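ABC sugar (Ribose) transporter, periplasmic substrate-binding subunit (Rhodobacter sphaeroides, PDB 3L49) probably binds a sugar or a related small carbohydrate in the periplasm and delivers it to an ABC importer in the membrane. Local coordinates at residues N132-V137 with A197-P202; H17-K22 with T91-T96; E113-M118 with D145-V150. One frame throughout, in Å; residues are numbered along the deposited sequence.

All three contacts lie in a two-lobed periplasmic binding protein, and each reflects its place there. Contacts 1 and 2 are buried at the interlobe cleft, one on each lobe: contact 1 pairs aromatic rings beside a disulfide, whereas contact 2 sets an indole against a carboxylate. They meet where the His17 ring, in the conformer given, comes against Trp199. Contact 3, farther out and partly exposed, is purely aliphatic helix packing. It shares an element with contact 1, since helix 138-152 starts just after the loop 132-137 and carries 145-150; Tyr135 OH and Asp145 OD2, 2.8 Å apart, probably hydrogen-bond between them. Contacts 2 and 3 do not touch.

Contact 1 (N132-V137 with A197-P202); sequences NGFYSV and ACWDVP
Phe134, which meets Cys198 and Trp199, opens a type I beta turn ending at Val137 and closed by a 2.9 Å bond from Val137 N to Phe134 O. Val137 is then the N-cap of helix 138-152, while the chain at 197-202 leaves strand 194-197, bends at Cys198 and enters helix 200-212. In the parallel, Rossmann-like sheet of this lobe, strands 126-131 and 194-197 are neighbours, and the two loops that follow them come together at the cleft-facing ends of the strands, the usual site of ligand pockets in this fold. An unidentified bound molecule about 4 Å from the Trp199 side chain is consistent with a place at that site.

The Phe134 ring approaches the NE1-CE2-CZ2 side of the indole of Trp199. Its CD1 stands 3.7 Å from Trp199 NE1, and its CE1 lies 3.8 Å from Trp199 CZ2. The planes are steeply inclined, at 81°, with the centroid of the five-membered ring 5.2 Å from that of the phenyl, an oblique pair that is neither a stack nor edge-to-face. Trp199 CG sits between its backbone N and carbonyl carbon (chi1 66°), which swings the indole back over its own chain; Pro202 CD lies 3.5 Å above one face, near the rim. Nearer the backbone, Phe134 CB rests 4.2 Å from Cys198 SG, whose disulfide to Cys140 ties the chain just after strand 194-197 to helix 138-152, and Phe134 touches Cys140 too. The two loops also share an acid, for Asp166 accepts Trp199 NE1 with OD2 and Gly133 N with OD1.

Contact 2 (H17-K22 with T91-T96); sequences HDWDLK and TVDTAT
Trp19 and Asp93 bring their flat groups together from opposite directions, the indole and carboxylate planes 32° apart. The outer corner of the six-membered ring meets the acid, with Trp19 CH2 3.2 Å from Asp93 OD2 and Trp19 CZ2 3.6 Å from the same oxygen. That oxygen sits above the ring plane, displaced outward past CH2, and no hydrogen bond forms across the pair. Val92 adds an apolar touch, its CG2 lying 4.4 Å from Trp19 CH2. The indole also packs on Leu69, Asp224, Gln246 and Pro248.

Trp19 reaches this far because its CG lies anti to the backbone N (chi1 -169°), carrying the ring out from the first turn of helix 18-33. The start of that helix and the loop after strand 89-92 both lie on the cleft side of the N-terminal lobe of a type I periplasmic binding fold, where they frame the pocket. Asp93 follows the strand with a positive phi of 70°, turning the chain as its side chain faces the tryptophan. An unidentified bound molecule, probably from the crystallisation liquor, lies about 3 Å from the Asp93 side chain, consistent with a place in the ligand site. The other carboxylate oxygen, Asp93 OD1, is held by Thr104 OG1, which restricts rotation of the acid. Within the helix, one turn apart, Lys22 NZ forms a 2.9 Å salt bridge with Asp18 OD2, meeting it on the syn side and somewhat out of the carboxylate plane.

Contact 3 (E113-M118 with D145-V150); sequences ELALQM and DQMKYV
Ala115 offers one methyl group to helix 145-150, and nearly everything else in the contact is arranged around it. Its CB comes within 3.7 Å of Met147 CA, so the small side chain rests against the opposing backbone, while Val150 CG1 covers it from the next turn at 3.9 Å. The first two carbons of the Met147 side chain complete this layer, with Met147 CG 4.1 Å from Ala115 CB.

At the more exposed margin Leu116 sends CD2 to within 4.1 Å of Val150 CG1, the two side chains crossing at about a right angle. Val150 therefore bridges two consecutive residues of the partner helix with a single methyl. Met147 behaves differently: after its early carbons have met Ala115, the chain bends at chi2 (-92°) and leads its sulfur end away from helix 113-118, where the side chain packs on Trp196 and Ile159 of the sheet. Leu114 and Met118 reach Trp196 from the other helix, giving both helices a common floor.

Such a small residue at the crossing permits a close approach, with the CA atoms of Ala115 and Met147 5.0 Å apart and the axes of the two short helical segments 8.6 Å apart at closest approach. Their crossing angle of -42° is consistent with neighbouring helices laid on one face of the twisted parallel sheet of a Rossmann-like alpha/beta lobe.

Contact 1 (N132-V137 with A197-P202)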
ATOM      1  N   ASN A 132      11.366   1.768  -5.698  1.00 33.66           N
ATOM      2  CA  ASN A 132      11.456   1.439  -4.273  1.00 39.16           C
ATOM      3  C   ASN A 132      11.624   2.678  -3.384  1.00 34.55           C
ATOM      4  O   ASN A 132      12.610   2.817  -2.657  1.00 37.03           O
ATOM      5  CB  ASN A 132      12.594   0.427  -4.042  1.00 40.83           C
ATOM      6  CG  ASN A 132      12.563  -0.194  -2.655  1.00 43.20           C
ATOM      7  OD1 ASN A 132      11.513  -0.271  -2.004  1.00 41.25           O
ATOM      8  ND2 ASN A 132      13.724  -0.632  -2.189  1.00 28.54           N
ATOM      9  N   GLY A 133      10.647   3.573  -3.441  1.00 29.41           N
ATOM     10  CA  GLY A 133      10.733   4.842  -2.734  1.00 25.74           C
ATOM     11  C   GLY A 133       9.933   4.898  -1.450  1.00 30.49           C
ATOM     12  O   GLY A 133       9.831   5.961  -0.822  1.00 28.02           O
ATOM     13  N   PHE A 134       9.371   3.759  -1.051  1.00 28.84           N
ATOM     14  CA  PHE A 134       8.459   3.711   0.096  1.00 25.26           C
ATOM     15  C   PHE A 134       8.759   2.562   1.051  1.00 28.72           C
ATOM     16  O   PHE A 134       7.876   2.120   1.784  1.00 19.38           O
ATOM     17  CB  PHE A 134       7.000   3.656  -0.385  1.00 28.32           C
ATOM     18  CG  PHE A 134       6.489   4.970  -0.914  1.00 30.26           C
ATOM     19  CD1 PHE A 134       6.467   5.221  -2.284  1.00 31.35           C
ATOM     20  CD2 PHE A 134       6.043   5.962  -0.038  1.00 35.99           C
ATOM     21  CE1 PHE A 134       5.998   6.445  -2.777  1.00 41.07           C
ATOM     22  CE2 PHE A 134       5.571   7.185  -0.517  1.00 36.74           C
ATOM     23  CZ  PHE A 134       5.550   7.429  -1.890  1.00 32.43           C
ATOM     24  N   TYR A 135      10.018   2.121   1.062  1.00 30.81           N
ATOM     25  CA  TYR A 135      10.483   0.991   1.876  1.00 26.82           C
ATOM     26  C   TYR A 135      10.300   1.157   3.389  1.00 23.55           C
ATOM     27  O   TYR A 135      10.155   0.170   4.105  1.00 37.69           O
ATOM     28  CB  TYR A 135      11.943   0.669   1.548  1.00 32.04           C
ATOM     29  CG  TYR A 135      12.386  -0.690   2.028  1.00 38.48           C
ATOM     30  CD1 TYR A 135      12.023  -1.845   1.332  1.00 34.84           C
ATOM     31  CD2 TYR A 135      13.164  -0.828   3.183  1.00 44.63           C
ATOM     32  CE1 TYR A 135      12.427  -3.101   1.770  1.00 40.63           C
ATOM     33  CE2 TYR A 135      13.577  -2.083   3.630  1.00 41.23           C
ATOM     34  CZ  TYR A 135      13.208  -3.212   2.913  1.00 44.38           C
ATOM     35  OH  TYR A 135      13.596  -4.457   3.339  1.00 37.71           O
ATOM     36  N   SER A 136      10.280   2.399   3.864  1.00 25.14           N
ATOM     37  CA  SER A 136       9.982   2.710   5.272  1.00 24.58           C
ATOM     38  C   SER A 136       8.504   2.510   5.666  1.00 33.35           C
ATOM     39  O   SER A 136       8.139   2.654   6.844  1.00 36.33           O
ATOM     40  CB  SER A 136      10.401   4.143   5.579  1.00 28.56           C
ATOM     41  OG  SER A 136       9.761   5.035   4.686  1.00 37.22           O
ATOM     42  N   VAL A 137       7.657   2.214   4.681  1.00 25.19           N
ATOM     43  CA  VAL A 137       6.280   1.806   4.931  1.00 30.94           C
ATOM     44  C   VAL A 137       6.282   0.277   5.015  1.00 31.68           C
ATOM     45  O   VAL A 137       6.706  -0.386   4.062  1.00 38.01           O
ATOM     46  CB  VAL A 137       5.335   2.303   3.808  1.00 28.32           C
ATOM     47  CG1 VAL A 137       3.890   1.960   4.107  1.00 29.46           C
ATOM     48  CG2 VAL A 137       5.486   3.793   3.628  1.00 29.71           C
ATOM     49  N   ALA A 197       6.470  -1.973  -8.857  1.00 22.32           N
ATOM     50  CA  ALA A 197       6.338  -1.083  -7.688  1.00 24.00           C
ATOM     51  C   ALA A 197       5.490  -1.741  -6.597  1.00 26.57           C
ATOM     52  O   ALA A 197       4.724  -2.666  -6.873  1.00 26.26           O
ATOM     53  CB  ALA A 197       5.761   0.264  -8.075  1.00 26.38           C
ATOM     54  N   CYS A 198       5.619  -1.255  -5.361  1.00 32.09           N
ATOM     55  CA  CYS A 198       4.880  -1.825  -4.229  1.00 34.22           C
ATOM     56  C   CYS A 198       3.436  -1.320  -4.201  1.00 28.65           C
ATOM     57  O   CYS A 198       2.637  -1.730  -3.353  1.00 29.31           O
ATOM     58  CB  CYS A 198       5.586  -1.549  -2.891  1.00 32.67           C
ATOM     59  SG  CYS A 198       5.540   0.190  -2.339  1.00 33.36           S
ATOM     60  N   TRP A 199       3.110  -0.438  -5.140  1.00 29.03           N
ATOM     61  CA  TRP A 199       1.753   0.080  -5.288  1.00 28.71           C
ATOM     62  C   TRP A 199       1.433   0.509  -6.720  1.00 27.02           C
ATOM     63  O   TRP A 199       2.335   0.708  -7.533  1.00 27.36           O
ATOM     64  CB  TRP A 199       1.439   1.180  -4.252  1.00 33.11           C
ATOM     65  CG  TRP A 199       2.232   2.456  -4.378  1.00 32.14           C
ATOM     66  CD1 TRP A 199       3.584   2.585  -4.496  1.00 35.92           C
ATOM     67  CD2 TRP A 199       1.707   3.786  -4.359  1.00 25.23           C
ATOM     68  NE1 TRP A 199       3.931   3.905  -4.579  1.00 27.22           N
ATOM     69  CE2 TRP A 199       2.800   4.668  -4.489  1.00 25.29           C
ATOM     70  CE3 TRP A 199       0.420   4.317  -4.247  1.00 27.04           C
ATOM     71  CZ2 TRP A 199       2.643   6.054  -4.517  1.00 25.95           C
ATOM     72  CZ3 TRP A 199       0.265   5.698  -4.270  1.00 35.50           C
ATOM     73  CH2 TRP A 199       1.369   6.546  -4.416  1.00 30.69           C
ATOM     74  N   ASP A 200       0.132   0.627  -6.987  1.00 25.34           N
ATOM     75  CA  ASP A 200      -0.490   0.850  -8.308  1.00 34.29           C
ATOM     76  C   ASP A 200      -0.137   2.124  -9.047  1.00 33.23           C
ATOM     77  O   ASP A 200       0.107   2.108 -10.257  1.00 24.81           O
ATOM     78  CB  ASP A 200      -2.006   0.940  -8.116  1.00 37.15           C
ATOM     79  CG  ASP A 200      -2.718  -0.276  -8.577  1.00 46.55           C
ATOM     80  OD1 ASP A 200      -2.132  -1.033  -9.370  1.00 61.05           O
ATOM     81  OD2 ASP A 200      -3.871  -0.461  -8.150  1.00 34.11           O
ATOM     82  N   VAL A 201      -0.200   3.226  -8.304  1.00 27.53           N
ATOM     83  CA  VAL A 201      -0.229   4.576  -8.859  1.00 28.84           C
ATOM     84  C   VAL A 201       0.974   4.921  -9.768  1.00 26.20           C
ATOM     85  O   VAL A 201       0.747   5.367 -10.894  1.00 23.09           O
ATOM     86  CB  VAL A 201      -0.587   5.639  -7.756  1.00 32.50           C
ATOM     87  CG1 VAL A 201      -0.569   7.054  -8.286  1.00 27.96           C
ATOM     88  CG2 VAL A 201      -1.965   5.333  -7.165  1.00 19.57           C
ATOM     89  N   PRO A 202       2.233   4.651  -9.331  1.00 24.56           N
ATOM     90  CA  PRO A 202       3.338   4.873 -10.283  1.00 20.86           C
ATOM     91  C   PRO A 202       3.287   3.994 -11.538  1.00 27.58           C
ATOM     92  O   PRO A 202       3.768   4.401 -12.597  1.00 32.11           O
ATOM     93  CB  PRO A 202       4.598   4.544  -9.461  1.00 18.61           C
ATOM     94  CG  PRO A 202       4.119   3.726  -8.322  1.00 28.56           C
ATOM     95  CD  PRO A 202       2.733   4.180  -8.022  1.00 22.17           C
TER

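Contact 2 (H17-K22 with T91-T96)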
ATOM      1  N   HIS A  17      -5.189   9.469  -2.775  1.00 46.49           N
ATOM      2  CA  HIS A  17      -5.465   8.498  -3.818  0.50 48.84           C
ATOM      3  C   HIS A  17      -6.403   7.513  -3.198  1.00 48.38           C
ATOM      4  O   HIS A  17      -6.600   7.305  -2.022  1.00 50.35           O
ATOM      5  CB  HIS A  17      -4.242   7.769  -4.371  0.50 49.84           C
ATOM      6  CG  HIS A  17      -3.510   6.959  -3.349  0.50 59.38           C
ATOM      7  ND1 HIS A  17      -3.673   5.597  -3.227  0.50 67.68           N
ATOM      8  CD2 HIS A  17      -2.616   7.321  -2.397  0.50 64.43           C
ATOM      9  CE1 HIS A  17      -2.906   5.152  -2.248  0.50 65.70           C
ATOM     10  NE2 HIS A  17      -2.256   6.177  -1.728  0.50 68.44           N
ATOM     11  N   ASP A  18      -6.807   6.684  -4.146  1.00 45.10           N
ATOM     12  CA  ASP A  18      -8.036   5.883  -4.075  1.00 47.10           C
ATOM     13  C   ASP A  18      -8.097   4.861  -2.935  1.00 39.47           C
ATOM     14  O   ASP A  18      -9.099   4.719  -2.287  1.00 32.31           O
ATOM     15  CB  ASP A  18      -8.259   5.171  -5.405  1.00 56.04           C
ATOM     16  CG  ASP A  18      -9.613   4.555  -5.521  1.00 69.03           C
ATOM     17  OD1 ASP A  18     -10.602   5.298  -5.486  1.00 80.83           O
ATOM     18  OD2 ASP A  18      -9.708   3.331  -5.665  1.00 72.89           O
ATOM     19  N   TRP A  19      -7.030   4.127  -2.743  1.00 31.04           N
ATOM     20  CA  TRP A  19      -6.989   3.111  -1.735  1.00 36.44           C
ATOM     21  C   TRP A  19      -7.117   3.777  -0.378  1.00 35.52           C
ATOM     22  O   TRP A  19      -7.914   3.378   0.434  1.00 38.53           O
ATOM     23  CB  TRP A  19      -5.700   2.284  -1.843  1.00 34.35           C
ATOM     24  CG  TRP A  19      -5.645   1.042  -1.015  1.00 34.86           C
ATOM     25  CD1 TRP A  19      -5.834  -0.228  -1.429  1.00 34.37           C
ATOM     26  CD2 TRP A  19      -5.353   0.958   0.370  1.00 31.73           C
ATOM     27  NE1 TRP A  19      -5.678  -1.081  -0.407  1.00 30.51           N
ATOM     28  CE2 TRP A  19      -5.373  -0.381   0.714  1.00 25.91           C
ATOM     29  CE3 TRP A  19      -5.046   1.887   1.346  1.00 34.62           C
ATOM     30  CZ2 TRP A  19      -5.140  -0.798   1.970  1.00 28.30           C
ATOM     31  CZ3 TRP A  19      -4.815   1.472   2.576  1.00 31.52           C
ATOM     32  CH2 TRP A  19      -4.862   0.142   2.896  1.00 31.39           C
ATOM     33  N   ASP A  20      -6.339   4.820  -0.167  1.00 34.56           N
ATOM     34  CA  ASP A  20      -6.327   5.542   1.101  1.00 30.91           C
ATOM     35  C   ASP A  20      -7.684   6.138   1.429  1.00 25.93           C
ATOM     36  O   ASP A  20      -8.133   6.046   2.564  1.00 27.47           O
ATOM     37  CB  ASP A  20      -5.278   6.654   1.069  1.00 34.35           C
ATOM     38  CG  ASP A  20      -3.861   6.126   1.159  1.00 42.16           C
ATOM     39  OD1 ASP A  20      -3.635   4.935   0.852  1.00 51.41           O
ATOM     40  OD2 ASP A  20      -2.964   6.910   1.525  1.00 38.83           O
ATOM     41  N   LEU A  21      -8.323   6.745   0.429  1.00 27.93           N
ATOM     42  CA  LEU A  21      -9.627   7.363   0.608  1.00 29.90           C
ATOM     43  C   LEU A  21     -10.688   6.326   0.962  1.00 32.42           C
ATOM     44  O   LEU A  21     -11.495   6.556   1.863  1.00 40.36           O
ATOM     45  CB  LEU A  21     -10.036   8.176  -0.626  1.00 28.87           C
ATOM     46  CG  LEU A  21     -11.423   8.838  -0.550  1.00 36.73           C
ATOM     47  CD1 LEU A  21     -11.465   9.904   0.533  1.00 34.23           C
ATOM     48  CD2 LEU A  21     -11.870   9.407  -1.900  1.00 25.07           C
ATOM     49  N   LYS A  22     -10.661   5.186   0.268  1.00 29.26           N
ATOM     50  CA  LYS A  22     -11.563   4.060   0.563  1.00 31.80           C
ATOM     51  C   LYS A  22     -11.428   3.509   1.988  1.00 28.49           C
ATOM     52  O   LYS A  22     -12.439   3.240   2.633  1.00 14.86           O
ATOM     53  CB  LYS A  22     -11.385   2.925  -0.453  1.00 35.82           C
ATOM     54  CG  LYS A  22     -12.498   2.791  -1.492  1.00 45.42           C
ATOM     55  CD  LYS A  22     -12.492   3.906  -2.533  1.00 66.10           C
ATOM     56  CE  LYS A  22     -13.082   3.438  -3.861  1.00 70.31           C
ATOM     57  NZ  LYS A  22     -12.193   2.453  -4.556  1.00 55.33           N
ATOM     58  N   THR A  91      -4.052  -0.424  14.086  1.00 25.11           N
ATOM     59  CA  THR A  91      -3.548   0.097  12.820  1.00 29.81           C
ATOM     60  C   THR A  91      -4.221  -0.528  11.616  1.00 28.39           C
ATOM     61  O   THR A  91      -4.707  -1.660  11.681  1.00 27.83           O
ATOM     62  CB  THR A  91      -2.026  -0.106  12.653  1.00 26.66           C
ATOM     63  OG1 THR A  91      -1.713  -1.492  12.824  1.00 27.07           O
ATOM     64  CG2 THR A  91      -1.227   0.739  13.652  1.00 21.85           C
ATOM     65  N   VAL A  92      -4.267   0.231  10.523  1.00 28.71           N
ATOM     66  CA  VAL A  92      -4.460  -0.375   9.219  1.00 27.81           C
ATOM     67  C   VAL A  92      -3.166  -0.244   8.424  1.00 31.95           C
ATOM     68  O   VAL A  92      -2.603   0.849   8.301  1.00 29.94           O
ATOM     69  CB  VAL A  92      -5.788   0.057   8.469  1.00 31.53           C
ATOM     70  CG1 VAL A  92      -6.737   0.802   9.389  1.00 32.84           C
ATOM     71  CG2 VAL A  92      -5.543   0.834   7.194  1.00 17.28           C
ATOM     72  N   ASP A  93      -2.666  -1.401   7.985  1.00 23.93           N
ATOM     73  CA  ASP A  93      -1.395  -1.567   7.255  1.00 25.87           C
ATOM     74  C   ASP A  93      -0.104  -1.348   8.047  1.00 31.36           C
ATOM     75  O   ASP A  93       0.926  -1.946   7.724  1.00 39.18           O
ATOM     76  CB  ASP A  93      -1.373  -0.772   5.941  1.00 20.97           C
ATOM     77  CG  ASP A  93      -2.109  -1.480   4.821  1.00 35.80           C
ATOM     78  OD1 ASP A  93      -2.808  -2.483   5.083  1.00 45.57           O
ATOM     79  OD2 ASP A  93      -1.980  -1.039   3.663  1.00 43.91           O
ATOM     80  N   THR A  94      -0.146  -0.503   9.072  1.00 36.13           N
ATOM     81  CA  THR A  94       1.067  -0.157   9.806  1.00 34.68           C
ATOM     82  C   THR A  94       1.429  -1.264  10.793  1.00 35.72           C
ATOM     83  O   THR A  94       0.937  -1.301  11.923  1.00 44.16           O
ATOM     84  CB  THR A  94       0.940   1.222  10.499  1.00 34.95           C
ATOM     85  OG1 THR A  94       0.429   2.178   9.562  1.00 38.04           O
ATOM     86  CG2 THR A  94       2.304   1.713  11.017  1.00 34.83           C
ATOM     87  N   ALA A  95       2.282  -2.180  10.350  1.00 35.34           N
ATOM     88  CA  ALA A  95       2.707  -3.290  11.198  1.00 32.13           C
ATOM     89  C   ALA A  95       3.648  -2.798  12.289  1.00 36.79           C
ATOM     90  O   ALA A  95       4.816  -2.494  12.026  1.00 40.97           O
ATOM     91  CB  ALA A  95       3.365  -4.380  10.365  1.00 35.22           C
ATOM     92  N   THR A  96       3.121  -2.702  13.509  1.00 39.32           N
ATOM     93  CA  THR A  96       3.919  -2.279  14.664  1.00 40.03           C
ATOM     94  C   THR A  96       3.546  -3.036  15.944  1.00 34.98           C
ATOM     95  O   THR A  96       2.368  -3.313  16.172  1.00 40.05           O
ATOM     96  CB  THR A  96       3.892  -0.716  14.884  1.00 39.15           C
ATOM     97  OG1 THR A  96       4.806  -0.356  15.930  1.00 41.01           O
ATOM     98  CG2 THR A  96       2.478  -0.177  15.214  1.00 13.25           C
TER

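Contact 3 (E113-M118 with D145-V150)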
ATOM      1  N   GLU A 113       3.375 -13.802  -4.983  1.00 20.94           N
ATOM      2  CA  GLU A 113       2.590 -14.130  -6.180  1.00 28.29           C
ATOM      3  C   GLU A 113       2.757 -13.142  -7.325  1.00 27.89           C
ATOM      4  O   GLU A 113       2.876 -13.556  -8.479  1.00 28.33           O
ATOM      5  CB  GLU A 113       1.108 -14.290  -5.852  1.00 25.02           C
ATOM      6  CG  GLU A 113       0.785 -15.612  -5.171  1.00 46.73           C
ATOM      7  CD  GLU A 113      -0.631 -15.673  -4.631  1.00 60.90           C
ATOM      8  OE1 GLU A 113      -1.580 -15.333  -5.377  1.00 63.06           O
ATOM      9  OE2 GLU A 113      -0.790 -16.072  -3.458  1.00 61.41           O
ATOM     10  N   LEU A 114       2.777 -11.851  -7.000  1.00 19.38           N
ATOM     11  CA  LEU A 114       3.011 -10.817  -8.006  1.00 17.67           C
ATOM     12  C   LEU A 114       4.395 -11.006  -8.647  1.00 15.43           C
ATOM     13  O   LEU A 114       4.520 -11.038  -9.877  1.00 17.12           O
ATOM     14  CB  LEU A 114       2.864  -9.416  -7.390  1.00 13.19           C
ATOM     15  CG  LEU A 114       2.921  -8.227  -8.362  1.00 18.31           C
ATOM     16  CD1 LEU A 114       1.645  -8.110  -9.159  1.00 19.33           C
ATOM     17  CD2 LEU A 114       3.206  -6.934  -7.633  1.00 10.76           C
ATOM     18  N   ALA A 115       5.413 -11.180  -7.807  1.00 14.98           N
ATOM     19  CA  ALA A 115       6.781 -11.449  -8.278  1.00 23.23           C
ATOM     20  C   ALA A 115       6.854 -12.711  -9.134  1.00 27.10           C
ATOM     21  O   ALA A 115       7.513 -12.723 -10.177  1.00 27.17           O
ATOM     22  CB  ALA A 115       7.737 -11.549  -7.114  1.00 14.74           C
ATOM     23  N   LEU A 116       6.149 -13.755  -8.696  1.00 31.16           N
ATOM     24  CA  LEU A 116       6.101 -15.027  -9.412  1.00 24.99           C
ATOM     25  C   LEU A 116       5.433 -14.881 -10.771  1.00 24.59           C
ATOM     26  O   LEU A 116       5.902 -15.452 -11.762  1.00 19.80           O
ATOM     27  CB  LEU A 116       5.398 -16.100  -8.577  1.00 31.83           C
ATOM     28  CG  LEU A 116       6.201 -16.709  -7.429  1.00 14.20           C
ATOM     29  CD1 LEU A 116       5.259 -17.289  -6.396  1.00 22.24           C
ATOM     30  CD2 LEU A 116       7.182 -17.759  -7.947  1.00 19.65           C
ATOM     31  N   GLN A 117       4.350 -14.102 -10.813  1.00 22.95           N
ATOM     32  CA  GLN A 117       3.667 -13.783 -12.067  1.00 22.20           C
ATOM     33  C   GLN A 117       4.586 -13.071 -13.062  1.00 21.15           C
ATOM     34  O   GLN A 117       4.594 -13.382 -14.254  1.00 29.72           O
ATOM     35  CB  GLN A 117       2.437 -12.920 -11.804  1.00 23.95           C
ATOM     36  CG  GLN A 117       1.582 -12.746 -13.029  1.00 18.01           C
ATOM     37  CD  GLN A 117       1.056 -14.074 -13.513  1.00 34.50           C
ATOM     38  OE1 GLN A 117       0.415 -14.804 -12.757  1.00 29.39           O
ATOM     39  NE2 GLN A 117       1.343 -14.410 -14.770  1.00 31.47           N
ATOM     40  N   MET A 118       5.352 -12.119 -12.545  1.00 24.59           N
ATOM     41  CA  MET A 118       6.314 -11.349 -13.323  1.00 28.66           C
ATOM     42  C   MET A 118       7.384 -12.236 -13.979  1.00 31.04           C
ATOM     43  O   MET A 118       7.690 -12.074 -15.161  1.00 27.36           O
ATOM     44  CB  MET A 118       6.955 -10.290 -12.422  1.00 18.87           C
ATOM     45  CG  MET A 118       7.798  -9.243 -13.143  1.00 22.88           C
ATOM     46  SD  MET A 118       8.482  -7.986 -12.040  1.00 23.36           S
ATOM     47  CE  MET A 118       7.237  -7.946 -10.776  1.00 46.99           C
ATOM     48  N   ASP A 145      10.629  -7.181  -0.182  1.00 27.10           N
ATOM     49  CA  ASP A 145      11.404  -8.333   0.307  1.00 28.89           C
ATOM     50  C   ASP A 145      11.038  -9.648  -0.384  1.00 28.04           C
ATOM     51  O   ASP A 145      11.926 -10.435  -0.740  1.00 16.25           O
ATOM     52  CB  ASP A 145      11.257  -8.501   1.822  1.00 32.74           C
ATOM     53  CG  ASP A 145      12.101  -7.507   2.618  1.00 38.77           C
ATOM     54  OD1 ASP A 145      11.833  -7.340   3.828  1.00 34.62           O
ATOM     55  OD2 ASP A 145      13.027  -6.894   2.048  1.00 29.89           O
ATOM     56  N   GLN A 146       9.735  -9.865  -0.575  1.00 17.19           N
ATOM     57  CA  GLN A 146       9.221 -11.083  -1.205  1.00 16.60           C
ATOM     58  C   GLN A 146       9.611 -11.160  -2.663  1.00 18.94           C
ATOM     59  O   GLN A 146       9.945 -12.233  -3.152  1.00 27.32           O
ATOM     60  CB  GLN A 146       7.696 -11.182  -1.065  1.00 21.88           C
ATOM     61  CG  GLN A 146       7.186 -11.281   0.387  1.00 12.48           C
ATOM     62  CD  GLN A 146       7.480 -12.636   1.032  1.00 27.90           C
ATOM     63  OE1 GLN A 146       8.561 -12.865   1.567  1.00 35.12           O
ATOM     64  NE2 GLN A 146       6.511 -13.526   0.986  1.00 33.81           N
ATOM     65  N   MET A 147       9.573 -10.017  -3.343  1.00 18.86           N
ATOM     66  CA  MET A 147       9.995  -9.909  -4.737  1.00 16.42           C
ATOM     67  C   MET A 147      11.459 -10.316  -4.862  1.00 20.24           C
ATOM     68  O   MET A 147      11.814 -11.152  -5.698  1.00 24.62           O
ATOM     69  CB  MET A 147       9.751  -8.473  -5.268  1.00 14.27           C
ATOM     70  CG  MET A 147      10.060  -8.228  -6.775  1.00 13.00           C
ATOM     71  SD  MET A 147      11.755  -7.644  -7.134  1.00 18.35           S
ATOM     72  CE  MET A 147      12.028  -6.557  -5.758  1.00 21.41           C
ATOM     73  N   LYS A 148      12.289  -9.742  -4.001  1.00 21.55           N
ATOM     74  CA  LYS A 148      13.718  -9.946  -4.082  1.00 26.93           C
ATOM     75  C   LYS A 148      14.090 -11.385  -3.727  1.00 32.70           C
ATOM     76  O   LYS A 148      14.954 -11.982  -4.378  1.00 33.00           O
ATOM     77  CB  LYS A 148      14.457  -8.918  -3.216  1.00 25.76           C
ATOM     78  CG  LYS A 148      15.963  -8.906  -3.459  1.00 45.69           C
ATOM     79  CD  LYS A 148      16.462  -7.554  -3.929  1.00 52.98           C
ATOM     80  CE  LYS A 148      17.087  -6.764  -2.806  1.00 70.54           C
ATOM     81  NZ  LYS A 148      18.413  -7.277  -2.360  1.00 75.06           N
ATOM     82  N   TYR A 149      13.405 -11.945  -2.729  1.00 29.15           N
ATOM     83  CA  TYR A 149      13.607 -13.345  -2.332  1.00 31.99           C
ATOM     84  C   TYR A 149      13.275 -14.330  -3.469  1.00 32.60           C
ATOM     85  O   TYR A 149      14.064 -15.227  -3.768  1.00 34.39           O
ATOM     86  CB  TYR A 149      12.815 -13.676  -1.052  1.00 27.76           C
ATOM     87  CG  TYR A 149      13.063 -15.082  -0.541  1.00 32.85           C
ATOM     88  CD1 TYR A 149      12.042 -16.036  -0.534  1.00 27.32           C
ATOM     89  CD2 TYR A 149      14.333 -15.472  -0.100  1.00 31.34           C
ATOM     90  CE1 TYR A 149      12.269 -17.338  -0.072  1.00 26.19           C
ATOM     91  CE2 TYR A 149      14.570 -16.771   0.355  1.00 31.71           C
ATOM     92  CZ  TYR A 149      13.534 -17.695   0.370  1.00 28.01           C
ATOM     93  OH  TYR A 149      13.772 -18.977   0.806  1.00 24.28           O
ATOM     94  N   VAL A 150      12.117 -14.136  -4.099  1.00 28.73           N
ATOM     95  CA  VAL A 150      11.683 -14.897  -5.275  1.00 29.53           C
ATOM     96  C   VAL A 150      12.675 -14.821  -6.443  1.00 36.60           C
ATOM     97  O   VAL A 150      12.960 -15.835  -7.100  1.00 38.58           O
ATOM     98  CB  VAL A 150      10.262 -14.441  -5.724  1.00 28.20           C
ATOM     99  CG1 VAL A 150       9.974 -14.800  -7.173  1.00 16.52           C
ATOM    100  CG2 VAL A 150       9.216 -15.053  -4.820  1.00 21.83           C
TER